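Exodeoxyribonuclease III (Neisseria meningitidis, PDB 2JC4) probably cleaves double-stranded DNA from its 3' ends as a metal-dependent repair exonuclease of the AP/ExoA family. Local coordinates at residues A[99-111]-A[119-131]. Numbering follows the deposited sequence.
Sequences VRVINVYCVNGEA and YKEQWFAALTEFV. With ACT (acetate ion), chain F.
V107 sets its CG2 methyl over one face of the Y119 ring and one face of the W123 indole, 3.8 Å from the centroid of the phenol and equally far from that of the five-membered ring of W123. Both are CH-pi contacts, and a branched valine suits the place: with CG1 anti to the backbone N (chi1 -174°), CG2 can serve the two rings while CG1 touches Y119 CD2. The phenol's hydroxyl is held by D86. C106, small enough to pack against both W123 and F124, sets CB 3.5 Å from F124 CZ in apolar packing, and its SG makes sulfur-aromatic contacts, lying obliquely to both rings, 4.5 Å from the centroid of the W123 six-membered ring and of the F124 ring. Back along strand 99-105, V104 CG1 meets L127 CD1 at 3.7 Å, and I102 CG2 reaches the edge of the F130 ring, 4.0 Å from CE2. Strand and helix run nearly antiparallel (176°); helix 115-135 connects strand 99-105 to the parallel strand 141-144 in a beta-alpha-beta unit. At the polar end K120 extends fully past V107 O, and its NZ donates to N108 O at 2.8 Å from above the carbonyl plane. NZ also bonds N148 O and forms a salt bridge with E172, so the charge of this buried lysine is probably compensated. G109, beside the lysine chain, has a positive phi of 106°, which glycine adopts easily. N108 OD1 accepts from E110 N in an Asx turn, while ND2 donates to an acetate ion, probably from the crystallisation liquor. Aliphatic and aromatic packing thus gives way to one anchored lysine that ties the helix to the loop after Y105, a predicted active-site residue, and to N148, a predicted transition-state stabiliser.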
loop_
_atom_site.group_PDB
_atom_site.type_symbol
_atom_site.label_atom_id
_atom_site.label_comp_id
_atom_site.label_asym_id
_atom_site.label_seq_id
_atom_site.Cartn_x
_atom_site.Cartn_y
_atom_site.Cartn_z
ATOM N N VAL A 99 -14.597 9.144 0.111
ATOM C CA VAL A 99 -13.410 8.846 0.916
ATOM C C VAL A 99 -12.170 9.287 0.129
ATOM O O VAL A 99 -12.032 8.922 -1.046
ATOM C CB VAL A 99 -13.315 7.332 1.176
ATOM C CG1 VAL A 99 -12.041 6.996 1.954
ATOM C CG2 VAL A 99 -14.556 6.868 1.912
ATOM N N ARG A 100 -11.285 10.041 0.767
ATOM C CA ARG A 100 -10.029 10.417 0.124
ATOM C C ARG A 100 -9.089 9.219 0.262
ATOM O O ARG A 100 -8.752 8.820 1.390
ATOM C CB ARG A 100 -9.422 11.649 0.817
ATOM C CG ARG A 100 -8.249 12.257 0.082
ATOM C CD ARG A 100 -8.658 12.721 -1.339
ATOM N NE ARG A 100 -7.582 13.472 -1.970
ATOM C CZ ARG A 100 -7.562 13.852 -3.247
ATOM N NH1 ARG A 100 -8.575 13.563 -4.055
ATOM N NH2 ARG A 100 -6.510 14.523 -3.707
ATOM N N VAL A 101 -8.647 8.684 -0.880
ATOM C CA VAL A 101 -7.799 7.506 -0.903
ATOM C C VAL A 101 -6.418 7.967 -1.374
ATOM O O VAL A 101 -6.276 8.490 -2.447
ATOM C CB VAL A 101 -8.362 6.456 -1.862
ATOM C CG1 VAL A 101 -7.376 5.256 -2.066
ATOM C CG2 VAL A 101 -9.717 5.979 -1.362
ATOM N N ILE A 102 -5.402 7.796 -0.549
ATOM C CA ILE A 102 -4.031 8.088 -0.998
ATOM C C ILE A 102 -3.243 6.773 -1.083
ATOM O O ILE A 102 -2.962 6.179 -0.053
ATOM C CB ILE A 102 -3.341 9.124 -0.035
ATOM C CG1 ILE A 102 -4.249 10.374 0.147
ATOM C CG2 ILE A 102 -1.889 9.414 -0.487
ATOM C CD1 ILE A 102 -3.765 11.355 1.237
ATOM N N ASN A 103 -2.881 6.337 -2.303
ATOM C CA ASN A 103 -2.171 5.081 -2.519
ATOM C C ASN A 103 -0.673 5.372 -2.683
ATOM O O ASN A 103 -0.286 6.206 -3.504
ATOM C CB ASN A 103 -2.727 4.433 -3.792
ATOM C CG ASN A 103 -1.995 3.161 -4.203
ATOM O OD1 ASN A 103 -1.344 2.501 -3.386
ATOM N ND2 ASN A 103 -2.138 2.791 -5.486
ATOM N N VAL A 104 0.159 4.660 -1.930
ATOM C CA VAL A 104 1.594 4.856 -1.955
ATOM C C VAL A 104 2.346 3.554 -2.256
ATOM O O VAL A 104 2.015 2.486 -1.739
ATOM C CB VAL A 104 2.095 5.459 -0.589
ATOM C CG1 VAL A 104 1.709 6.924 -0.479
ATOM C CG2 VAL A 104 1.589 4.624 0.687
ATOM N N TYR A 105 3.353 3.664 -3.098
ATOM C CA TYR A 105 4.369 2.642 -3.197
ATOM C C TYR A 105 5.645 3.316 -2.662
ATOM O O TYR A 105 6.322 4.053 -3.401
ATOM C CB TYR A 105 4.550 2.140 -4.660
ATOM C CG TYR A 105 5.776 1.274 -4.729
ATOM C CD1 TYR A 105 5.949 0.243 -3.800
ATOM C CD2 TYR A 105 6.812 1.527 -5.659
ATOM C CE1 TYR A 105 7.116 -0.557 -3.808
ATOM C CE2 TYR A 105 7.977 0.712 -5.677
ATOM C CZ TYR A 105 8.113 -0.300 -4.729
ATOM O OH TYR A 105 9.255 -1.083 -4.668
ATOM N N CYS A 106 5.932 3.134 -1.363
ATOM C CA CYS A 106 6.965 3.920 -0.696
ATOM C C CYS A 106 8.336 3.397 -1.068
ATOM O O CYS A 106 8.505 2.200 -1.394
ATOM C CB CYS A 106 6.829 3.873 0.829
ATOM S SG CYS A 106 5.259 4.576 1.418
ATOM N N VAL A 107 9.313 4.282 -0.967
ATOM C CA VAL A 107 10.703 3.925 -1.275
ATOM C C VAL A 107 11.189 2.730 -0.440
ATOM O O VAL A 107 11.139 2.754 0.793
ATOM C CB VAL A 107 11.660 5.133 -1.090
ATOM C CG1 VAL A 107 13.069 4.778 -1.553
ATOM C CG2 VAL A 107 11.125 6.346 -1.858
ATOM N N ASN A 108 11.700 1.708 -1.121
ATOM C CA ASN A 108 12.285 0.570 -0.445
ATOM C C ASN A 108 13.450 0.994 0.454
ATOM O O ASN A 108 13.433 0.724 1.664
ATOM C CB ASN A 108 12.702 -0.511 -1.460
ATOM C CG ASN A 108 13.306 -1.756 -0.776
ATOM O OD1 ASN A 108 14.372 -1.680 -0.155
ATOM N ND2 ASN A 108 12.597 -2.874 -0.854
ATOM N N GLY A 109 14.458 1.652 -0.134
ATOM C CA GLY A 109 15.579 2.179 0.643
ATOM C C GLY A 109 16.841 1.360 0.470
ATOM O O GLY A 109 17.923 1.889 0.659
ATOM N N GLU A 110 16.675 0.076 0.146
ATOM C CA GLU A 110 17.758 -0.866 -0.199
ATOM C C GLU A 110 18.564 -1.348 0.992
ATOM O O GLU A 110 18.589 -2.543 1.281
ATOM C CB GLU A 110 18.709 -0.277 -1.255
ATOM C CG GLU A 110 19.679 -1.302 -1.862
ATOM C CD GLU A 110 20.358 -0.737 -3.101
ATOM O OE1 GLU A 110 21.096 0.274 -2.974
ATOM O OE2 GLU A 110 20.111 -1.266 -4.191
ATOM N N ALA A 111 19.243 -0.418 1.659
ATOM C CA ALA A 111 20.136 -0.720 2.804
ATOM C C ALA A 111 20.343 0.616 3.511
ATOM O O ALA A 111 20.237 1.679 2.880
ATOM C CB ALA A 111 21.503 -1.286 2.324
ATOM N N TYR A 119 17.211 9.040 -0.126
ATOM C CA TYR A 119 16.003 9.238 -0.945
ATOM C C TYR A 119 14.788 8.862 -0.115
ATOM O O TYR A 119 13.861 9.651 -0.008
ATOM C CB TYR A 119 16.077 8.468 -2.261
ATOM C CG TYR A 119 14.815 8.407 -3.119
ATOM C CD1 TYR A 119 14.030 9.553 -3.373
ATOM C CD2 TYR A 119 14.432 7.198 -3.714
ATOM C CE1 TYR A 119 12.858 9.464 -4.184
ATOM C CE2 TYR A 119 13.300 7.103 -4.511
ATOM C CZ TYR A 119 12.508 8.245 -4.726
ATOM O OH TYR A 119 11.405 8.127 -5.530
ATOM N N LYS A 120 14.801 7.682 0.507
ATOM C CA LYS A 120 13.676 7.249 1.336
ATOM C C LYS A 120 13.309 8.305 2.384
ATOM O O LYS A 120 12.126 8.606 2.576
ATOM C CB LYS A 120 13.957 5.904 2.036
ATOM C CG LYS A 120 12.721 5.262 2.672
ATOM C CD LYS A 120 13.047 3.859 3.251
ATOM C CE LYS A 120 11.764 3.095 3.677
ATOM N NZ LYS A 120 12.015 1.642 3.946
ATOM N N GLU A 121 14.320 8.838 3.087
ATOM C CA GLU A 121 14.089 9.849 4.129
ATOM C C GLU A 121 13.412 11.080 3.550
ATOM O O GLU A 121 12.444 11.570 4.104
ATOM C CB GLU A 121 15.413 10.235 4.808
ATOM C CG GLU A 121 15.303 11.295 5.918
ATOM C CD GLU A 121 16.666 11.666 6.494
ATOM O OE1 GLU A 121 17.711 11.326 5.911
ATOM O OE2 GLU A 121 16.680 12.293 7.558
ATOM N N GLN A 122 13.929 11.591 2.431
ATOM C CA GLN A 122 13.406 12.858 1.889
ATOM C C GLN A 122 11.990 12.633 1.348
ATOM O O GLN A 122 11.131 13.527 1.417
ATOM C CB GLN A 122 14.309 13.349 0.754
ATOM C CG GLN A 122 15.816 13.523 1.136
ATOM C CD GLN A 122 16.750 13.700 -0.095
ATOM O OE1 GLN A 122 16.616 13.013 -1.125
ATOM N NE2 GLN A 122 17.708 14.622 0.026
ATOM N N TRP A 123 11.780 11.459 0.763
ATOM C CA TRP A 123 10.511 11.084 0.147
ATOM C C TRP A 123 9.435 10.962 1.257
ATOM O O TRP A 123 8.323 11.486 1.137
ATOM C CB TRP A 123 10.688 9.782 -0.667
ATOM C CG TRP A 123 9.478 9.407 -1.454
ATOM C CD1 TRP A 123 9.199 9.733 -2.765
ATOM C CD2 TRP A 123 8.366 8.670 -0.979
ATOM N NE1 TRP A 123 7.974 9.212 -3.130
ATOM C CE2 TRP A 123 7.435 8.581 -2.038
ATOM C CE3 TRP A 123 8.041 8.105 0.252
ATOM C CZ2 TRP A 123 6.215 7.935 -1.900
ATOM C CZ3 TRP A 123 6.821 7.449 0.376
ATOM C CH2 TRP A 123 5.940 7.365 -0.695
ATOM N N PHE A 124 9.758 10.276 2.350
ATOM C CA PHE A 124 8.796 10.214 3.465
ATOM C C PHE A 124 8.442 11.583 4.075
ATOM O O PHE A 124 7.282 11.812 4.503
ATOM C CB PHE A 124 9.276 9.231 4.533
ATOM C CG PHE A 124 8.769 7.824 4.317
ATOM C CD1 PHE A 124 9.479 6.916 3.515
ATOM C CD2 PHE A 124 7.565 7.424 4.886
ATOM C CE1 PHE A 124 9.027 5.626 3.288
ATOM C CE2 PHE A 124 7.080 6.111 4.667
ATOM C CZ PHE A 124 7.811 5.208 3.888
ATOM N N ALA A 125 9.435 12.477 4.137
ATOM C CA ALA A 125 9.216 13.833 4.644
ATOM C C ALA A 125 8.215 14.514 3.729
ATOM O O ALA A 125 7.302 15.222 4.192
ATOM C CB ALA A 125 10.524 14.618 4.640
ATOM N N ALA A 126 8.402 14.329 2.422
ATOM C CA ALA A 126 7.492 14.943 1.442
ATOM C C ALA A 126 6.088 14.319 1.541
ATOM O O ALA A 126 5.075 15.007 1.419
ATOM C CB ALA A 126 8.045 14.835 0.024
ATOM N N LEU A 127 6.025 13.016 1.763
ATOM C CA LEU A 127 4.727 12.378 1.906
ATOM C C LEU A 127 3.976 12.923 3.126
ATOM O O LEU A 127 2.785 13.189 3.056
ATOM C CB LEU A 127 4.905 10.857 2.039
ATOM C CG LEU A 127 3.621 10.066 2.266
ATOM C CD1 LEU A 127 2.678 10.194 1.019
ATOM C CD2 LEU A 127 3.930 8.618 2.568
ATOM N N THR A 128 4.679 13.045 4.244
ATOM C CA THR A 128 4.079 13.533 5.492
ATOM C C THR A 128 3.404 14.899 5.271
ATOM O O THR A 128 2.278 15.146 5.729
ATOM C CB THR A 128 5.159 13.605 6.609
ATOM O OG1 THR A 128 5.796 12.325 6.692
ATOM C CG2 THR A 128 4.516 13.861 7.944
ATOM N N GLU A 129 4.093 15.761 4.544
ATOM C CA GLU A 129 3.589 17.113 4.253
ATOM C C GLU A 129 2.302 17.054 3.413
ATOM O O GLU A 129 1.313 17.743 3.675
ATOM C CB GLU A 129 4.692 17.915 3.538
ATOM C CG GLU A 129 4.776 19.333 4.001
ATOM C CD GLU A 129 5.709 20.154 3.129
ATOM O OE1 GLU A 129 5.207 20.841 2.209
ATOM O OE2 GLU A 129 6.933 20.069 3.347
ATOM N N PHE A 130 2.300 16.218 2.402
ATOM C CA PHE A 130 1.133 16.110 1.539
ATOM C C PHE A 130 -0.050 15.555 2.317
ATOM O O PHE A 130 -1.168 16.095 2.239
ATOM C CB PHE A 130 1.455 15.170 0.383
ATOM C CG PHE A 130 0.278 14.839 -0.486
ATOM C CD1 PHE A 130 -0.375 15.840 -1.214
ATOM C CD2 PHE A 130 -0.132 13.519 -0.635
ATOM C CE1 PHE A 130 -1.447 15.543 -2.053
ATOM C CE2 PHE A 130 -1.231 13.204 -1.475
ATOM C CZ PHE A 130 -1.860 14.216 -2.205
ATOM N N VAL A 131 0.193 14.458 3.034
ATOM C CA VAL A 131 -0.876 13.793 3.822
ATOM C C VAL A 131 -1.433 14.772 4.875
ATOM O O VAL A 131 -2.662 14.917 5.020
ATOM C CB VAL A 131 -0.443 12.421 4.430
ATOM C CG1 VAL A 131 -1.611 11.828 5.258
ATOM C CG2 VAL A 131 -0.065 11.419 3.331
HETATM C C ACT F . 11.432 -6.072 -0.017
HETATM O O ACT F . 12.557 -5.714 0.388
HETATM O OXT ACT F . 11.332 -6.440 -1.217
HETATM C CH3 ACT F . 10.301 -6.026 0.945
#